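Local atomic coordinates of site-specific recombinase, resolvase family protein (Streptococcus pneumoniae, PDB entry 3GUV), a protein that probably acts as a site-specific DNA recombinase of the resolvase family, cutting and rejoining DNA strands at defined sites. Residues I5-Y10 and N38-V43; V79-L84 and V106-V111. All coordinates share one frame; numbering follows the deposited sequence.

In the fold
Both interactions join neighbouring parallel strands of one sheet in the resolvase N-terminal domain, with centres about 11 Å apart. In series along the chain, interaction 1 pairs strands 6-12 and 41-48, helix 24-37 lying between them in sequence, and interaction 2 pairs strands 78-81 and 107-110, connected by helix 91-103. Strands 6-12 and 78-81 are neighbours, so Tyr8 O to Leu80 N and Tyr10 N to Leu80 O, each 2.9 Å and probable hydrogen bonds, join the two contacts. Interaction 1 lies at the 41-48 edge, partly buried, whereas interaction 2 is buried near the chain centre; with the 6-12/78-81 pairing, they set four parallel strands in the order 41-48, 6-12, 78-81, 107-110.

Interaction 1: I5-Y10 and N38-V43; sequences IKVYLY and NDYEIV
Lys6 NZ meets Glu41 OE2 at 2.8 Å, a salt bridge between side chains that run side by side on one face of the sheet. Glu41 reaches it with an extended chain, while the lysine bends at chi3 (-134°) and chi4 to bring its ammonium nearly onto the C-O axis of OE2. Between the strands the backbone satisfies three donors at 2.8 to 2.9 Å: Glu41 N gives to Ile5 O, Val7 N to Glu41 O, and Val43 N to Val7 O. The Lys6 backbone bonds Ser77, that of Tyr8 bonds Phe78 and Leu80 of strand 78-81, and that of Leu9 bonds Gly44 and Tyr46. On the face of Val7 and Ile42, CG1 of Val7 sits over the Tyr40 ring, 4.0 Å from its centroid, a CH-pi contact; Ile5 CB lies in plane at the edge of that ring. Leu9 CD1 continues the apolar layer against Ile42 CD1 at 3.9 Å, next to helix 24-37. Tyr8 packs obliquely on Val43 CG2, and its hydroxyl is hydrogen-bonded to Asp74. Asp39 closes the preceding helix in a Schellman motif, and the parallel bridges Lys6-Glu41 and Val7-Ile42 complete the beta-alpha-beta crossover from strand 6-12 through helix 24-37 to strand 41-48.

Interaction 2: V79-L84 and V106-V111; sequences VLVFKL and VNLICV
Val79 opens the pairing by giving its N-H to Asn107 O at 2.9 Å and receiving Ile109 N on its own carbonyl oxygen. Val79 CG2 touches Val106 CG1 at 4.0 Å, and both valines rest on Ile69 of helix 60-70 and Met101 of helix 91-103. Leu80 bridges Ile109 on the other face, where its CD1 approaches the isoleucine CB at 4.3 Å and both side chains also touch Phe34 of helix 24-37. Its CA additionally makes a CA-H...O contact with Ile109 O.

Val81 returns to the Val79 face and repeats the ladder: its N bonds Ile109 O, and its O accepts Val111 N. Two branches divide its packing, CG1 against Leu108 CD1 at 3.9 Å and CG2 against Cys110 SG at 3.6 Å. In Leu108, chi1 (-175°) sets CG anti to the backbone N, and chi2 (73°) then turns CD1 toward the Val79 carbonyl and Val81 CG1. The beta bridges stop at Val81; Val111 N, already bonded to Val81 O, also lies near Phe82 O at a poor angle, and Phe82 bonds the backbone of Glu112. Beyond Lys83, whose CA faces Cys110 CB, Leu84 turns its side chain back onto the face that carries Val81, Leu108 and Cys110. Its CD2 meets both Leu108 CD2 and Cys110 SG, each at 3.8 Å, and the residue also packs on Val94 of helix 91-103 and Ala131 of the second subunit. With three parallel bridges and strand axes 25° apart, strand 78-81, helix 91-103 and strand 107-110 form a beta-alpha-beta unit within the resolvase N-terminal domain.

Interaction 1: I5-Y10 and N38-V43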
ATOM      1  N   ILE A   5     -17.982 -19.666  12.975  1.00 30.67           N
ATOM      2  CA  ILE A   5     -16.816 -18.792  13.014  1.00 29.81           C
ATOM      3  C   ILE A   5     -17.212 -17.530  13.787  1.00 28.09           C
ATOM      4  O   ILE A   5     -18.249 -16.941  13.498  1.00 27.13           O
ATOM      5  CB  ILE A   5     -16.351 -18.458  11.581  1.00 29.86           C
ATOM      6  CG1 ILE A   5     -15.821 -19.738  10.902  1.00 32.17           C
ATOM      7  CG2 ILE A   5     -15.336 -17.325  11.571  1.00 29.95           C
ATOM      8  CD1 ILE A   5     -14.834 -20.530  11.741  1.00 33.27           C
ATOM      9  N   LYS A   6     -16.396 -17.158  14.775  1.00 26.66           N
ATOM     10  CA  LYS A   6     -16.612 -15.956  15.594  1.00 25.31           C
ATOM     11  C   LYS A   6     -15.817 -14.730  15.083  1.00 24.10           C
ATOM     12  O   LYS A   6     -14.601 -14.830  14.771  1.00 22.89           O
ATOM     13  CB  LYS A   6     -16.250 -16.225  17.050  1.00 25.16           C
ATOM     14  CG  LYS A   6     -17.298 -17.131  17.726  1.00 28.70           C
ATOM     15  CD  LYS A   6     -16.842 -17.629  19.094  1.00 32.30           C
ATOM     16  CE  LYS A   6     -17.099 -19.104  19.228  1.00 34.11           C
ATOM     17  NZ  LYS A   6     -18.518 -19.461  18.943  1.00 35.90           N
ATOM     18  N   VAL A   7     -16.492 -13.583  15.076  1.00 21.19           N
ATOM     19  CA  VAL A   7     -15.895 -12.354  14.608  1.00 20.75           C
ATOM     20  C   VAL A   7     -16.220 -11.150  15.540  1.00 21.05           C
ATOM     21  O   VAL A   7     -17.223 -11.146  16.333  1.00 19.00           O
ATOM     22  CB  VAL A   7     -16.362 -12.072  13.124  1.00 20.99           C
ATOM     23  CG1 VAL A   7     -16.291 -13.361  12.217  1.00 18.47           C
ATOM     24  CG2 VAL A   7     -17.768 -11.537  13.078  1.00 20.16           C
ATOM     25  N   TYR A   8     -15.330 -10.165  15.476  1.00 20.91           N
ATOM     26  CA  TYR A   8     -15.549  -8.821  16.018  1.00 21.32           C
ATOM     27  C   TYR A   8     -15.849  -7.896  14.853  1.00 22.15           C
ATOM     28  O   TYR A   8     -15.271  -8.084  13.755  1.00 22.88           O
ATOM     29  CB  TYR A   8     -14.269  -8.293  16.686  1.00 21.50           C
ATOM     30  CG  TYR A   8     -13.860  -8.885  18.032  1.00 22.37           C
ATOM     31  CD1 TYR A   8     -14.809  -9.362  18.958  1.00 23.20           C
ATOM     32  CD2 TYR A   8     -12.527  -8.878  18.417  1.00 24.78           C
ATOM     33  CE1 TYR A   8     -14.413  -9.861  20.173  1.00 24.80           C
ATOM     34  CE2 TYR A   8     -12.113  -9.361  19.638  1.00 25.79           C
ATOM     35  CZ  TYR A   8     -13.062  -9.855  20.524  1.00 27.38           C
ATOM     36  OH  TYR A   8     -12.651 -10.340  21.744  1.00 28.68           O
ATOM     37  N   LEU A   9     -16.715  -6.904  15.066  1.00 21.85           N
ATOM     38  CA  LEU A   9     -16.919  -5.799  14.120  1.00 22.14           C
ATOM     39  C   LEU A   9     -16.130  -4.595  14.597  1.00 22.14           C
ATOM     40  O   LEU A   9     -16.170  -4.298  15.774  1.00 22.72           O
ATOM     41  CB  LEU A   9     -18.395  -5.415  14.049  1.00 21.47           C
ATOM     42  CG  LEU A   9     -19.187  -5.989  12.895  1.00 23.30           C
ATOM     43  CD1 LEU A   9     -18.964  -7.458  12.741  1.00 20.31           C
ATOM     44  CD2 LEU A   9     -20.683  -5.568  13.015  1.00 19.50           C
ATOM     45  N   TYR A  10     -15.421  -3.906  13.706  1.00 21.48           N
ATOM     46  CA  TYR A  10     -14.744  -2.644  14.059  1.00 21.92           C
ATOM     47  C   TYR A  10     -15.144  -1.532  13.114  1.00 21.96           C
ATOM     48  O   TYR A  10     -15.037  -1.684  11.906  1.00 22.88           O
ATOM     49  CB  TYR A  10     -13.226  -2.769  13.999  1.00 22.23           C
ATOM     50  CG  TYR A  10     -12.591  -1.448  14.351  1.00 23.31           C
ATOM     51  CD1 TYR A  10     -12.599  -0.986  15.671  1.00 22.20           C
ATOM     52  CD2 TYR A  10     -12.037  -0.608  13.349  1.00 22.66           C
ATOM     53  CE1 TYR A  10     -12.039   0.243  16.002  1.00 23.87           C
ATOM     54  CE2 TYR A  10     -11.503   0.632  13.665  1.00 22.89           C
ATOM     55  CZ  TYR A  10     -11.494   1.053  14.973  1.00 24.12           C
ATOM     56  OH  TYR A  10     -10.985   2.282  15.295  1.00 25.85           O
ATOM     57  N   ASN A  38     -22.712 -14.809   5.604  1.00 31.89           N
ATOM     58  CA  ASN A  38     -21.550 -15.716   5.738  1.00 31.94           C
ATOM     59  C   ASN A  38     -21.607 -16.645   6.947  1.00 32.47           C
ATOM     60  O   ASN A  38     -20.641 -17.352   7.255  1.00 31.73           O
ATOM     61  CB  ASN A  38     -20.267 -14.889   5.841  1.00 32.16           C
ATOM     62  CG  ASN A  38     -19.837 -14.331   4.523  1.00 34.07           C
ATOM     63  OD1 ASN A  38     -18.802 -14.740   3.995  1.00 38.51           O
ATOM     64  ND2 ASN A  38     -20.620 -13.410   3.969  1.00 34.21           N
ATOM     65  N   ASP A  39     -22.717 -16.578   7.675  1.00 33.04           N
ATOM     66  CA  ASP A  39     -22.943 -17.420   8.840  1.00 33.67           C
ATOM     67  C   ASP A  39     -21.884 -17.238   9.948  1.00 32.84           C
ATOM     68  O   ASP A  39     -21.514 -18.194  10.648  1.00 32.81           O
ATOM     69  CB  ASP A  39     -23.068 -18.896   8.411  1.00 34.62           C
ATOM     70  CG  ASP A  39     -24.134 -19.637   9.191  1.00 37.10           C
ATOM     71  OD1 ASP A  39     -23.885 -20.789   9.592  1.00 41.33           O
ATOM     72  OD2 ASP A  39     -25.222 -19.063   9.409  1.00 40.31           O
ATOM     73  N   TYR A  40     -21.419 -15.998  10.111  1.00 31.39           N
ATOM     74  CA  TYR A  40     -20.522 -15.652  11.201  1.00 30.26           C
ATOM     75  C   TYR A  40     -21.333 -15.379  12.472  1.00 29.07           C
ATOM     76  O   TYR A  40     -22.533 -15.029  12.417  1.00 28.56           O
ATOM     77  CB  TYR A  40     -19.684 -14.409  10.874  1.00 30.36           C
ATOM     78  CG  TYR A  40     -18.685 -14.594   9.749  1.00 33.42           C
ATOM     79  CD1 TYR A  40     -17.847 -15.708   9.710  1.00 38.18           C
ATOM     80  CD2 TYR A  40     -18.569 -13.665   8.753  1.00 34.72           C
ATOM     81  CE1 TYR A  40     -16.932 -15.896   8.687  1.00 39.09           C
ATOM     82  CE2 TYR A  40     -17.663 -13.831   7.732  1.00 39.47           C
ATOM     83  CZ  TYR A  40     -16.851 -14.948   7.703  1.00 40.27           C
ATOM     84  OH  TYR A  40     -15.966 -15.109   6.692  1.00 41.32           O
ATOM     85  N   GLU A  41     -20.653 -15.528  13.600  1.00 27.75           N
ATOM     86  CA  GLU A  41     -21.202 -15.196  14.899  1.00 28.03           C
ATOM     87  C   GLU A  41     -20.431 -14.008  15.465  1.00 26.21           C
ATOM     88  O   GLU A  41     -19.215 -14.076  15.693  1.00 25.76           O
ATOM     89  CB  GLU A  41     -21.138 -16.408  15.847  1.00 28.28           C
ATOM     90  CG  GLU A  41     -22.001 -16.253  17.095  1.00 31.49           C
ATOM     91  CD  GLU A  41     -21.754 -17.296  18.193  1.00 35.45           C
ATOM     92  OE1 GLU A  41     -22.610 -17.405  19.096  1.00 38.99           O
ATOM     93  OE2 GLU A  41     -20.725 -17.997  18.186  1.00 39.34           O
ATOM     94  N   ILE A  42     -21.147 -12.910  15.683  1.00 25.00           N
ATOM     95  CA  ILE A  42     -20.549 -11.677  16.159  1.00 23.45           C
ATOM     96  C   ILE A  42     -20.505 -11.821  17.666  1.00 23.98           C
ATOM     97  O   ILE A  42     -21.529 -12.131  18.289  1.00 23.73           O
ATOM     98  CB  ILE A  42     -21.372 -10.421  15.761  1.00 23.05           C
ATOM     99  CG1 ILE A  42     -21.511 -10.340  14.233  1.00 22.87           C
ATOM    100  CG2 ILE A  42     -20.747  -9.158  16.329  1.00 20.97           C
ATOM    101  CD1 ILE A  42     -22.406  -9.142  13.693  1.00 20.08           C
ATOM    102  N   VAL A  43     -19.318 -11.606  18.234  1.00 23.88           N
ATOM    103  CA  VAL A  43     -19.087 -11.712  19.664  1.00 23.84           C
ATOM    104  C   VAL A  43     -18.505 -10.418  20.262  1.00 24.83           C
ATOM    105  O   VAL A  43     -18.154 -10.385  21.448  1.00 25.79           O
ATOM    106  CB  VAL A  43     -18.217 -12.951  20.025  1.00 24.11           C
ATOM    107  CG1 VAL A  43     -18.971 -14.205  19.683  1.00 23.03           C
ATOM    108  CG2 VAL A  43     -16.809 -12.894  19.352  1.00 21.78           C
TER

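Interaction 2: V79-L84 and V106-V111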
ATOM      1  N   VAL A  79     -11.505 -10.046  12.421  1.00 24.15           N
ATOM      2  CA  VAL A  79     -12.076  -8.684  12.555  1.00 24.34           C
ATOM      3  C   VAL A  79     -12.620  -8.252  11.201  1.00 25.13           C
ATOM      4  O   VAL A  79     -11.892  -8.318  10.165  1.00 26.21           O
ATOM      5  CB  VAL A  79     -11.056  -7.605  12.964  1.00 25.26           C
ATOM      6  CG1 VAL A  79     -11.705  -6.216  12.948  1.00 22.97           C
ATOM      7  CG2 VAL A  79     -10.395  -7.930  14.320  1.00 23.00           C
ATOM      8  N   LEU A  80     -13.883  -7.838  11.189  1.00 24.69           N
ATOM      9  CA  LEU A  80     -14.484  -7.226  10.031  1.00 24.84           C
ATOM     10  C   LEU A  80     -14.388  -5.710  10.169  1.00 24.60           C
ATOM     11  O   LEU A  80     -14.809  -5.151  11.177  1.00 24.45           O
ATOM     12  CB  LEU A  80     -15.957  -7.627   9.896  1.00 25.50           C
ATOM     13  CG  LEU A  80     -16.357  -9.020   9.380  1.00 26.53           C
ATOM     14  CD1 LEU A  80     -15.681 -10.209  10.057  1.00 23.65           C
ATOM     15  CD2 LEU A  80     -17.903  -9.104   9.521  1.00 28.21           C
ATOM     16  N   VAL A  81     -13.813  -5.078   9.147  1.00 23.90           N
ATOM     17  CA  VAL A  81     -13.838  -3.623   8.912  1.00 22.26           C
ATOM     18  C   VAL A  81     -14.616  -3.325   7.616  1.00 23.18           C
ATOM     19  O   VAL A  81     -14.882  -4.247   6.790  1.00 22.15           O
ATOM     20  CB  VAL A  81     -12.418  -3.049   8.875  1.00 22.35           C
ATOM     21  CG1 VAL A  81     -11.699  -3.397  10.160  1.00 22.50           C
ATOM     22  CG2 VAL A  81     -11.620  -3.570   7.671  1.00 20.81           C
ATOM     23  N   PHE A  82     -15.079  -2.071   7.453  1.00 23.60           N
ATOM     24  CA  PHE A  82     -15.789  -1.696   6.227  1.00 24.85           C
ATOM     25  C   PHE A  82     -14.809  -1.672   5.038  1.00 25.59           C
ATOM     26  O   PHE A  82     -15.034  -2.315   4.010  1.00 26.01           O
ATOM     27  CB  PHE A  82     -16.505  -0.329   6.388  1.00 25.72           C
ATOM     28  CG  PHE A  82     -17.412   0.014   5.215  1.00 24.11           C
ATOM     29  CD1 PHE A  82     -18.552  -0.732   4.976  1.00 23.08           C
ATOM     30  CD2 PHE A  82     -17.093   1.050   4.351  1.00 26.03           C
ATOM     31  CE1 PHE A  82     -19.384  -0.449   3.933  1.00 24.62           C
ATOM     32  CE2 PHE A  82     -17.921   1.350   3.268  1.00 27.48           C
ATOM     33  CZ  PHE A  82     -19.079   0.606   3.068  1.00 27.98           C
ATOM     34  N   LYS A  83     -13.695  -0.990   5.230  1.00 27.28           N
ATOM     35  CA  LYS A  83     -12.564  -0.982   4.294  1.00 28.94           C
ATOM     36  C   LYS A  83     -11.282  -0.572   5.044  1.00 29.77           C
ATOM     37  O   LYS A  83     -11.358  -0.083   6.186  1.00 30.12           O
ATOM     38  CB  LYS A  83     -12.877  -0.031   3.143  1.00 29.80           C
ATOM     39  CG  LYS A  83     -13.179   1.336   3.598  1.00 32.01           C
ATOM     40  CD  LYS A  83     -13.767   2.185   2.492  1.00 36.03           C
ATOM     41  CE  LYS A  83     -14.196   3.510   3.133  1.00 38.70           C
ATOM     42  NZ  LYS A  83     -14.509   4.585   2.147  1.00 42.63           N
ATOM     43  N   LEU A  84     -10.119  -0.784   4.435  1.00 30.67           N
ATOM     44  CA  LEU A  84      -8.816  -0.503   5.086  1.00 32.01           C
ATOM     45  C   LEU A  84      -8.642   0.922   5.611  1.00 33.65           C
ATOM     46  O   LEU A  84      -8.069   1.134   6.692  1.00 33.22           O
ATOM     47  CB  LEU A  84      -7.624  -0.798   4.145  1.00 31.65           C
ATOM     48  CG  LEU A  84      -7.184  -2.239   3.961  1.00 31.39           C
ATOM     49  CD1 LEU A  84      -5.900  -2.368   3.056  1.00 27.76           C
ATOM     50  CD2 LEU A  84      -6.943  -2.867   5.343  1.00 30.01           C
ATOM     51  N   VAL A 106      -5.768 -14.255  14.375  1.00 31.98           N
ATOM     52  CA  VAL A 106      -6.905 -13.450  13.866  1.00 30.54           C
ATOM     53  C   VAL A 106      -6.605 -12.843  12.466  1.00 29.84           C
ATOM     54  O   VAL A 106      -5.537 -12.243  12.238  1.00 28.84           O
ATOM     55  CB  VAL A 106      -7.307 -12.370  14.905  1.00 30.61           C
ATOM     56  CG1 VAL A 106      -8.467 -11.466  14.394  1.00 30.98           C
ATOM     57  CG2 VAL A 106      -7.699 -13.035  16.282  1.00 30.23           C
ATOM     58  N   ASN A 107      -7.544 -13.054  11.533  1.00 28.79           N
ATOM     59  CA  ASN A 107      -7.490 -12.478  10.192  1.00 27.90           C
ATOM     60  C   ASN A 107      -8.445 -11.284   9.968  1.00 27.93           C
ATOM     61  O   ASN A 107      -9.327 -10.992  10.790  1.00 27.83           O
ATOM     62  CB  ASN A 107      -7.713 -13.579   9.157  1.00 27.76           C
ATOM     63  CG  ASN A 107      -6.433 -14.371   8.873  1.00 27.34           C
ATOM     64  OD1 ASN A 107      -5.520 -13.888   8.206  1.00 24.26           O
ATOM     65  ND2 ASN A 107      -6.367 -15.578   9.407  1.00 25.97           N
ATOM     66  N   LEU A 108      -8.231 -10.580   8.866  1.00 27.25           N
ATOM     67  CA  LEU A 108      -8.930  -9.339   8.552  1.00 26.65           C
ATOM     68  C   LEU A 108      -9.787  -9.492   7.307  1.00 26.11           C
ATOM     69  O   LEU A 108      -9.300  -9.999   6.273  1.00 25.75           O
ATOM     70  CB  LEU A 108      -7.945  -8.197   8.348  1.00 26.90           C
ATOM     71  CG  LEU A 108      -8.584  -6.806   8.127  1.00 27.75           C
ATOM     72  CD1 LEU A 108      -9.193  -6.241   9.453  1.00 19.99           C
ATOM     73  CD2 LEU A 108      -7.469  -5.882   7.545  1.00 29.08           C
ATOM     74  N   ILE A 109     -11.048  -9.076   7.442  1.00 25.82           N
ATOM     75  CA  ILE A 109     -12.009  -8.992   6.343  1.00 27.05           C
ATOM     76  C   ILE A 109     -12.397  -7.535   6.225  1.00 27.95           C
ATOM     77  O   ILE A 109     -12.698  -6.884   7.234  1.00 28.74           O
ATOM     78  CB  ILE A 109     -13.259  -9.912   6.534  1.00 26.85           C
ATOM     79  CG1 ILE A 109     -12.815 -11.374   6.633  1.00 26.79           C
ATOM     80  CG2 ILE A 109     -14.270  -9.759   5.343  1.00 26.36           C
ATOM     81  CD1 ILE A 109     -13.972 -12.414   6.777  1.00 23.46           C
ATOM     82  N   CYS A 110     -12.233  -7.007   5.010  1.00 28.81           N
ATOM     83  CA  CYS A 110     -12.675  -5.684   4.603  1.00 28.94           C
ATOM     84  C   CYS A 110     -13.855  -5.938   3.743  1.00 29.92           C
ATOM     85  O   CYS A 110     -13.731  -6.437   2.626  1.00 29.28           O
ATOM     86  CB  CYS A 110     -11.624  -4.961   3.784  1.00 29.64           C
ATOM     87  SG  CYS A 110     -10.069  -4.856   4.640  1.00 33.35           S
ATOM     88  N   VAL A 111     -15.010  -5.615   4.287  1.00 30.11           N
ATOM     89  CA  VAL A 111     -16.260  -5.870   3.645  1.00 31.23           C
ATOM     90  C   VAL A 111     -16.413  -5.163   2.283  1.00 33.38           C
ATOM     91  O   VAL A 111     -16.781  -5.803   1.299  1.00 34.04           O
ATOM     92  CB  VAL A 111     -17.430  -5.522   4.618  1.00 30.39           C
ATOM     93  CG1 VAL A 111     -18.719  -5.427   3.897  1.00 30.18           C
ATOM     94  CG2 VAL A 111     -17.486  -6.585   5.750  1.00 29.19           C
TER